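Periplasmic binding protein/LacI transcriptional regulator (Burkholderia graminis C4D1M, PDB 5HQJ) binds the sugar D-arabinose between its two lobes and probably serves as the carbohydrate-capturing component of an ABC transporter. Local coordinates at residues T203-H208 with A226-T231; P250-G255 with G259-I264; R124-G129 with G286-P291. All blocks are in the same frame, centred on the assembly; numbering follows the deposited sequence. Where two conformers were deposited one is given.

Contact 1 (T203-H208 with A226-T231); sequences TTLRAH and AKVLNT
V228, which meets L205 across the contact, has its carbonyl O held by T231 OG1 at 2.5 Å, a rather short bond. The hydroxyl donates in the plane of the carbonyl, with a C=O...OG1 angle of 156°. T231 OG1 also accepts a weak bond from F234 N, so this one hydroxyl links the last turn of helix 221-229 to the chain after it. The contact itself is wholly apolar, and on the L205 side it rests on a single methyl group, CD1. L205 CD1 reaches V228 CG1 at 3.8 Å, the two side chains meeting tip to tip. On V228, that branch is anti to the backbone N (chi1 171°), which sends it out between the helices. L205 CD1 also meets L229 CD2 at 4.1 Å, and here the two leucines cross at about a right angle. All three residues are buried. L205 also packs on L211 and I214 of strand 211-216, while F234 touches both L205 and V228. Nearby, R206 forms a salt bridge with E233. This is how two successive helices lie side by side on one face of the sheet in a Rossmann-like lobe of a periplasmic sugar-binding protein.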
loop_
_atom_site.group_PDB
_atom_site.type_symbol
_atom_site.label_atom_id
_atom_site.label_comp_id
_atom_site.label_asym_id
_atom_site.label_seq_id
_atom_site.Cartn_x
_atom_site.Cartn_y
_atom_site.Cartn_z
ATOM N N THR A 203 13.212 13.412 14.552
ATOM C CA THR A 203 14.624 13.530 14.222
ATOM C C THR A 203 14.862 14.300 12.917
ATOM O O THR A 203 15.744 15.156 12.822
ATOM C CB THR A 203 15.242 12.126 14.157
ATOM O OG1 THR A 203 15.177 11.534 15.462
ATOM C CG2 THR A 203 16.680 12.186 13.723
ATOM N N THR A 204 14.028 14.033 11.920
ATOM C CA THR A 204 14.130 14.759 10.666
ATOM C C THR A 204 13.989 16.264 10.800
ATOM O O THR A 204 14.764 17.044 10.218
ATOM C CB THR A 204 13.045 14.282 9.665
ATOM O OG1 THR A 204 13.080 12.860 9.556
ATOM C CG2 THR A 204 13.242 14.939 8.289
ATOM N N LEU A 205 12.976 16.696 11.563
ATOM C CA LEU A 205 12.687 18.101 11.680
ATOM C C LEU A 205 13.778 18.807 12.478
ATOM O O LEU A 205 14.078 19.957 12.205
ATOM C CB LEU A 205 11.317 18.317 12.338
ATOM C CG LEU A 205 10.110 17.714 11.600
ATOM C CD1 LEU A 205 8.827 18.034 12.384
ATOM C CD2 LEU A 205 10.025 18.181 10.200
ATOM N N ARG A 206 14.370 18.104 13.443
ATOM C CA ARG A 206 15.445 18.697 14.222
ATOM C C ARG A 206 16.705 18.879 13.394
ATOM O O ARG A 206 17.385 19.903 13.490
ATOM C CB ARG A 206 15.751 17.841 15.451
ATOM C CG ARG A 206 14.644 17.845 16.488
ATOM C CD ARG A 206 14.990 16.999 17.705
ATOM N NE ARG A 206 13.856 16.907 18.632
ATOM C CZ ARG A 206 13.297 15.776 19.058
ATOM N NH1 ARG A 206 13.759 14.587 18.687
ATOM N NH2 ARG A 206 12.272 15.841 19.890
ATOM N N ALA A 207 17.010 17.881 12.560
ATOM C CA ALA A 207 18.211 17.941 11.723
ATOM C C ALA A 207 18.106 18.953 10.577
ATOM O O ALA A 207 19.106 19.526 10.158
ATOM C CB ALA A 207 18.504 16.593 11.180
ATOM N N HIS A 208 16.895 19.170 10.075
ATOM C CA HIS A 208 16.678 20.075 8.948
ATOM C C HIS A 208 15.711 21.200 9.203
ATOM O O HIS A 208 14.578 21.127 8.763
ATOM C CB HIS A 208 16.189 19.243 7.746
ATOM C CG HIS A 208 17.040 18.045 7.497
ATOM N ND1 HIS A 208 18.278 18.142 6.906
ATOM C CD2 HIS A 208 16.869 16.737 7.816
ATOM C CE1 HIS A 208 18.827 16.938 6.858
ATOM N NE2 HIS A 208 17.988 16.073 7.384
ATOM N N ALA A 226 1.472 14.397 11.199
ATOM C CA ALA A 226 0.451 15.202 11.826
ATOM C C ALA A 226 0.617 15.136 13.334
ATOM O O ALA A 226 0.433 16.165 13.993
ATOM C CB ALA A 226 -0.930 14.747 11.386
ATOM N N LYS A 227 0.996 13.984 13.898
ATOM C CA LYS A 227 1.110 13.860 15.349
ATOM C C LYS A 227 2.227 14.791 15.823
ATOM O O LYS A 227 2.068 15.528 16.808
ATOM C CB LYS A 227 1.388 12.419 15.756
ATOM C CG LYS A 227 1.474 12.252 17.261
ATOM C CD LYS A 227 1.566 10.798 17.667
ATOM C CE LYS A 227 0.238 10.260 18.151
ATOM N NZ LYS A 227 0.432 9.124 19.092
ATOM N N VAL A 228 3.331 14.798 15.089
ATOM C CA VAL A 228 4.528 15.536 15.518
ATOM C C VAL A 228 4.327 17.035 15.371
ATOM O O VAL A 228 4.700 17.821 16.262
ATOM C CB VAL A 228 5.745 15.063 14.747
ATOM C CG1 VAL A 228 6.961 15.976 15.034
ATOM C CG2 VAL A 228 6.070 13.617 15.156
ATOM N N LEU A 229 3.699 17.436 14.276
ATOM C CA LEU A 229 3.399 18.845 14.049
ATOM C C LEU A 229 2.396 19.399 15.048
ATOM O O LEU A 229 2.342 20.610 15.253
ATOM C CB LEU A 229 2.877 19.031 12.629
ATOM C CG LEU A 229 3.940 18.867 11.538
ATOM C CD1 LEU A 229 3.270 19.207 10.216
ATOM C CD2 LEU A 229 5.157 19.746 11.742
ATOM N N ASN A 230 1.624 18.530 15.684
ATOM C CA ASN A 230 0.616 18.976 16.609
ATOM C C ASN A 230 1.148 18.898 18.046
ATOM O O ASN A 230 0.455 18.451 18.954
ATOM C CB ASN A 230 -0.662 18.147 16.467
ATOM C CG ASN A 230 -1.908 18.872 16.979
ATOM O OD1 ASN A 230 -1.843 20.017 17.413
ATOM N ND2 ASN A 230 -3.050 18.200 16.912
ATOM N N THR A 231 2.391 19.329 18.233
ATOM C CA THR A 231 3.023 19.339 19.550
ATOM C C THR A 231 3.552 20.727 19.848
ATOM O O THR A 231 3.721 21.525 18.945
ATOM C CB THR A 231 4.197 18.324 19.670
ATOM O OG1 THR A 231 5.193 18.552 18.646
ATOM C CG2 THR A 231 3.690 16.874 19.608
#

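Contact 2 (P250-G255 with G259-I264); sequences PDTLKG and GYIQGI
The carbonyl O of G255 is gripped by two amides from the turn after its helix. Y260 N donates from 2.9 Å, only 15° off the carbonyl plane. I261 N donates from 3.1 Å but stands well above that plane, 66° out of it, so the two N-H groups approach the oxygen from distinct directions. The first bond belongs to the Schellman motif that ends helix 250-258. G259 supplies its positive phi (91°), a backbone angle that calls for glycine. The oxygen of G259 receives a weak bond from Q262 NE2, and the other end of that amide, OE1, accepts from V243 N on the neighbouring strand. The Y260 ring makes a cation-pi contact with K238. Van der Waals packing runs alongside, the aliphatic I261 lying on backbone: CB 3.9 Å from G255 C, CD1 3.7 Å from T252 O. Further on, the touches are apolar: T252 CG2, anti to the backbone N, is directed to I264 CG2 at 3.6 Å, and L253 CD2 meets I264, modelled in two conformers. The helix-to-strand turn in this beta-alpha-beta unit is thus held across the contact by backbone amides on one carbonyl, with a glycine supplying the left-handed angle.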
loop_
_atom_site.group_PDB
_atom_site.type_symbol
_atom_site.label_atom_id
_atom_site.label_comp_id
_atom_site.label_asym_id
_atom_site.label_seq_id
_atom_site.Cartn_x
_atom_site.Cartn_y
_atom_site.Cartn_z
ATOM N N PRO A 250 -8.202 7.440 8.976
ATOM C CA PRO A 250 -8.878 8.597 9.584
ATOM C C PRO A 250 -7.934 9.698 10.103
ATOM O O PRO A 250 -8.190 10.873 9.957
ATOM C CB PRO A 250 -9.662 7.957 10.731
ATOM C CG PRO A 250 -9.976 6.579 10.222
ATOM C CD PRO A 250 -8.755 6.160 9.453
ATOM N N ASP A 251 -6.806 9.294 10.676
ATOM C CA ASP A 251 -5.797 10.248 11.159
ATOM C C ASP A 251 -5.204 11.108 10.039
ATOM O O ASP A 251 -4.890 12.299 10.222
ATOM C CB ASP A 251 -4.657 9.516 11.884
ATOM C CG ASP A 251 -5.055 9.038 13.268
ATOM O OD1 ASP A 251 -5.851 9.725 13.935
ATOM O OD2 ASP A 251 -4.563 7.973 13.689
ATOM N N THR A 252 -5.040 10.492 8.882
ATOM C CA THR A 252 -4.527 11.174 7.703
ATOM C C THR A 252 -5.551 12.200 7.183
ATOM O O THR A 252 -5.220 13.362 6.867
ATOM C CB THR A 252 -4.189 10.132 6.602
ATOM O OG1 THR A 252 -3.242 9.184 7.095
ATOM C CG2 THR A 252 -3.606 10.800 5.407
ATOM N N LEU A 253 -6.806 11.754 7.096
ATOM C CA LEU A 253 -7.886 12.643 6.733
ATOM C C LEU A 253 -8.015 13.771 7.753
ATOM O O LEU A 253 -8.197 14.917 7.374
ATOM C CB LEU A 253 -9.171 11.857 6.619
ATOM C CG LEU A 253 -9.289 10.960 5.400
ATOM C CD1 LEU A 253 -10.577 10.192 5.555
ATOM C CD2 LEU A 253 -9.295 11.781 4.116
ATOM N N LYS A 254 -7.866 13.458 9.043
ATOM C CA LYS A 254 -7.937 14.519 10.054
ATOM C C LYS A 254 -6.776 15.484 9.844
ATOM O O LYS A 254 -6.926 16.712 9.926
ATOM C CB LYS A 254 -7.904 13.953 11.475
ATOM C CG LYS A 254 -8.119 15.021 12.537
ATOM C CD LYS A 254 -8.084 14.458 13.950
ATOM C CE LYS A 254 -8.230 15.568 14.984
ATOM N NZ LYS A 254 -9.266 16.581 14.609
ATOM N N GLY A 255 -5.610 14.941 9.533
ATOM C CA GLY A 255 -4.463 15.798 9.272
ATOM C C GLY A 255 -4.681 16.731 8.088
ATOM O O GLY A 255 -4.240 17.881 8.093
ATOM N N GLY A 259 -4.920 20.841 8.315
ATOM C CA GLY A 259 -3.872 21.615 7.651
ATOM C C GLY A 259 -2.461 21.109 7.880
ATOM O O GLY A 259 -1.472 21.758 7.529
ATOM N N TYR A 260 -2.341 19.961 8.535
ATOM C CA TYR A 260 -1.019 19.367 8.801
ATOM C C TYR A 260 -0.493 18.566 7.599
ATOM O O TYR A 260 0.715 18.316 7.476
ATOM C CB TYR A 260 -1.096 18.475 10.038
ATOM C CG TYR A 260 -1.331 19.209 11.310
ATOM C CD1 TYR A 260 -0.399 20.105 11.759
ATOM C CD2 TYR A 260 -2.479 18.995 12.056
ATOM C CE1 TYR A 260 -0.581 20.796 12.949
ATOM C CE2 TYR A 260 -2.677 19.687 13.248
ATOM C CZ TYR A 260 -1.715 20.593 13.675
ATOM O OH TYR A 260 -1.850 21.308 14.850
ATOM N N ILE A 261 -1.423 18.137 6.759
ATOM C CA ILE A 261 -1.155 17.415 5.523
ATOM C C ILE A 261 -1.791 18.213 4.392
ATOM O O ILE A 261 -2.913 18.710 4.552
ATOM C CB ILE A 261 -1.713 15.971 5.623
ATOM C CG1 ILE A 261 -1.040 15.248 6.808
ATOM C CG2 ILE A 261 -1.571 15.179 4.302
ATOM C CD1 ILE A 261 -1.570 13.869 7.108
ATOM N N GLN A 262 -1.085 18.361 3.276
ATOM C CA GLN A 262 -1.537 19.186 2.140
ATOM C C GLN A 262 -2.132 18.375 1.003
ATOM O O GLN A 262 -2.940 18.879 0.234
ATOM C CB GLN A 262 -0.377 20.033 1.616
ATOM C CG GLN A 262 -0.032 21.254 2.461
ATOM C CD GLN A 262 0.332 20.903 3.883
ATOM O OE1 GLN A 262 1.231 20.101 4.130
ATOM N NE2 GLN A 262 -0.399 21.460 4.828
ATOM N N GLY A 263 -1.741 17.116 0.893
ATOM C CA GLY A 263 -2.255 16.270 -0.169
ATOM C C GLY A 263 -2.081 14.823 0.187
ATOM O O GLY A 263 -1.127 14.476 0.906
ATOM N N ILE A 264 -2.977 13.967 -0.279
ATOM C CA ILE A 264 -2.716 12.561 -0.151
ATOM C C ILE A 264 -2.912 11.831 -1.486
ATOM O O ILE A 264 -3.398 12.374 -2.503
ATOM C CB ILE A 264 -3.567 11.927 0.951
ATOM C CG1 ILE A 264 -5.059 12.097 0.640
ATOM C CG2 ILE A 264 -3.221 12.529 2.310
ATOM C CD1 ILE A 264 -6.018 11.572 1.706
#

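Contact 3 (R124-G129 with G286-P291); sequences RSMYIG and GQEGQP
P291 sets its CB and CG against S125 and M126. Its CB comes to 3.4 Å from S125 O and its CG to 3.8 Å from S125 CB, while on the next residue M126 CB lies 4.0 Å from P291 CB. M126 is a selenomethionine, and its selenium is the second point of touch: SE sits 3.2 Å from E288 OE2, a close van der Waals approach and not a bond, the two side chains crossing at about a right angle. No hydrogen bond joins the two segments; the carboxylate is bonded to helix 269-284 instead. E288 CG is anti to the backbone N (chi1 -180°) and the chain then bends, bringing the carboxylate back toward that helix. There H279 ND1 is hydrogen-bonded to OE1 and Q283 NE2 to OE2. Q283 NE2 is also bonded to S125 OG, which in turn bonds to V112 O; one amide group thus steadies both sides of the contact from the second shell. M126 packs on the same helix, touching H279 and Q283, and on L113 and D293. G286, with positive phi, is the C-prime residue of the Schellman motif that closes the helix, and it turns the chain toward E288 and P291. The loop therefore bridges from helix 269-284 to strand 294-295, which lies beside strand 127-129; on the other side of 127-129 runs strand 111-115, all of them parallel.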
loop_
_atom_site.group_PDB
_atom_site.type_symbol
_atom_site.label_atom_id
_atom_site.label_comp_id
_atom_site.label_asym_id
_atom_site.label_seq_id
_atom_site.Cartn_x
_atom_site.Cartn_y
_atom_site.Cartn_z
ATOM N N ARG A 124 2.552 -16.125 -9.958
ATOM C CA ARG A 124 1.171 -15.692 -9.745
ATOM C C ARG A 124 0.558 -15.333 -11.097
ATOM O O ARG A 124 1.266 -14.912 -12.012
ATOM C CB ARG A 124 1.110 -14.516 -8.761
ATOM C CG ARG A 124 1.332 -13.125 -9.346
ATOM C CD ARG A 124 2.732 -12.885 -9.932
ATOM N NE ARG A 124 2.832 -11.489 -10.349
ATOM C CZ ARG A 124 2.400 -11.006 -11.515
ATOM N NH1 ARG A 124 1.856 -11.807 -12.432
ATOM N NH2 ARG A 124 2.516 -9.709 -11.771
ATOM N N SER A 125 -0.747 -15.530 -11.210
ATOM C CA SER A 125 -1.464 -15.333 -12.469
ATOM C C SER A 125 -1.451 -13.876 -12.886
ATOM O O SER A 125 -1.382 -13.544 -14.063
ATOM C CB SER A 125 -2.914 -15.821 -12.350
ATOM O OG SER A 125 -3.666 -15.076 -11.396
HETATM N N MSE A 126 -1.534 -13.003 -11.899
HETATM C CA MSE A 126 -1.737 -11.599 -12.168
HETATM C C MSE A 126 -1.598 -10.785 -10.890
HETATM O O MSE A 126 -1.696 -11.328 -9.787
HETATM C CB MSE A 126 -3.114 -11.366 -12.790
HETATM C CG MSE A 126 -4.250 -11.685 -11.870
HETATM SE SE MSE A 126 -6.018 -11.546 -12.703
HETATM C CE MSE A 126 -6.255 -9.609 -12.567
ATOM N N TYR A 127 -1.349 -9.491 -11.085
ATOM C CA TYR A 127 -1.281 -8.476 -10.040
ATOM C C TYR A 127 -2.389 -7.452 -10.183
ATOM O O TYR A 127 -2.592 -6.872 -11.266
ATOM C CB TYR A 127 0.088 -7.782 -10.086
ATOM C CG TYR A 127 0.163 -6.466 -9.311
ATOM C CD1 TYR A 127 0.290 -6.454 -7.937
ATOM C CD2 TYR A 127 0.124 -5.243 -9.966
ATOM C CE1 TYR A 127 0.358 -5.260 -7.248
ATOM C CE2 TYR A 127 0.182 -4.059 -9.281
ATOM C CZ TYR A 127 0.311 -4.071 -7.913
ATOM O OH TYR A 127 0.386 -2.883 -7.216
ATOM N N ILE A 128 -3.095 -7.240 -9.088
ATOM C CA ILE A 128 -4.091 -6.211 -8.991
ATOM C C ILE A 128 -3.643 -5.126 -8.021
ATOM O O ILE A 128 -3.571 -5.350 -6.810
ATOM C CB ILE A 128 -5.428 -6.790 -8.498
ATOM C CG1 ILE A 128 -5.870 -7.922 -9.435
ATOM C CG2 ILE A 128 -6.493 -5.702 -8.349
ATOM C CD1 ILE A 128 -7.010 -8.750 -8.872
ATOM N N GLY A 129 -3.383 -3.932 -8.517
ATOM C CA GLY A 129 -3.000 -2.881 -7.605
ATOM C C GLY A 129 -2.605 -1.577 -8.257
ATOM O O GLY A 129 -2.837 -1.340 -9.451
ATOM N N GLY A 286 -12.504 -21.693 -14.397
ATOM C CA GLY A 286 -12.012 -21.933 -15.746
ATOM C C GLY A 286 -12.504 -21.019 -16.860
ATOM O O GLY A 286 -12.571 -21.442 -18.014
ATOM N N GLN A 287 -12.837 -19.771 -16.546
ATOM C CA GLN A 287 -13.260 -18.840 -17.590
ATOM C C GLN A 287 -12.550 -17.502 -17.493
ATOM O O GLN A 287 -13.070 -16.478 -17.923
ATOM C CB GLN A 287 -14.778 -18.647 -17.550
ATOM C CG GLN A 287 -15.367 -18.369 -16.181
ATOM C CD GLN A 287 -16.802 -18.873 -16.065
ATOM O OE1 GLN A 287 -17.209 -19.790 -16.780
ATOM N NE2 GLN A 287 -17.572 -18.277 -15.161
ATOM N N GLU A 288 -11.347 -17.525 -16.930
ATOM C CA GLU A 288 -10.452 -16.389 -17.034
ATOM C C GLU A 288 -9.459 -16.637 -18.155
ATOM O O GLU A 288 -8.351 -17.134 -17.930
ATOM C CB GLU A 288 -9.720 -16.142 -15.726
ATOM C CG GLU A 288 -8.778 -14.959 -15.786
ATOM C CD GLU A 288 -9.078 -13.953 -14.716
ATOM O OE1 GLU A 288 -10.267 -13.633 -14.514
ATOM O OE2 GLU A 288 -8.126 -13.494 -14.074
ATOM N N GLY A 289 -9.880 -16.299 -19.369
ATOM C CA GLY A 289 -9.022 -16.375 -20.534
ATOM C C GLY A 289 -7.848 -15.415 -20.448
ATOM O O GLY A 289 -7.971 -14.224 -20.742
ATOM N N GLN A 290 -6.707 -15.951 -20.030
ATOM C CA GLN A 290 -5.445 -15.221 -20.010
ATOM C C GLN A 290 -5.465 -14.054 -19.022
ATOM O O GLN A 290 -5.831 -12.929 -19.371
ATOM C CB GLN A 290 -5.089 -14.729 -21.419
ATOM C CG GLN A 290 -3.602 -14.832 -21.732
ATOM C CD GLN A 290 -3.081 -16.255 -21.613
ATOM O OE1 GLN A 290 -2.364 -16.588 -20.670
ATOM N NE2 GLN A 290 -3.448 -17.102 -22.567
ATOM N N PRO A 291 -5.063 -14.324 -17.772
ATOM C CA PRO A 291 -4.962 -13.228 -16.801
ATOM C C PRO A 291 -4.029 -12.119 -17.267
ATOM O O PRO A 291 -3.145 -12.330 -18.095
ATOM C CB PRO A 291 -4.414 -13.918 -15.544
ATOM C CG PRO A 291 -3.805 -15.193 -16.036
ATOM C CD PRO A 291 -4.671 -15.614 -17.177
#

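The contacts fall in two lobes with the sugar between them. Contacts 1 and 2 share the lobe built on the mixed sheet, their centres 15 Å apart, and they touch: L229 CB packs on Y260 CD1 at 3.6 Å, with a weak hydrogen bond between N230 OD1 and Y260 OH. Contact 1 joins helices 194-207 and 221-229, and contact 2 belongs to the next unit, strand 242-246, helix 250-258, strand 263-266. Contact 3 lies in the parallel-sheet lobe, its centre about 44 Å from contact 1's and 35 Å from contact 2's. Its segments bracket all the others: the chain leaves this lobe, builds much of the other and returns, as expected for this sugar-binding family.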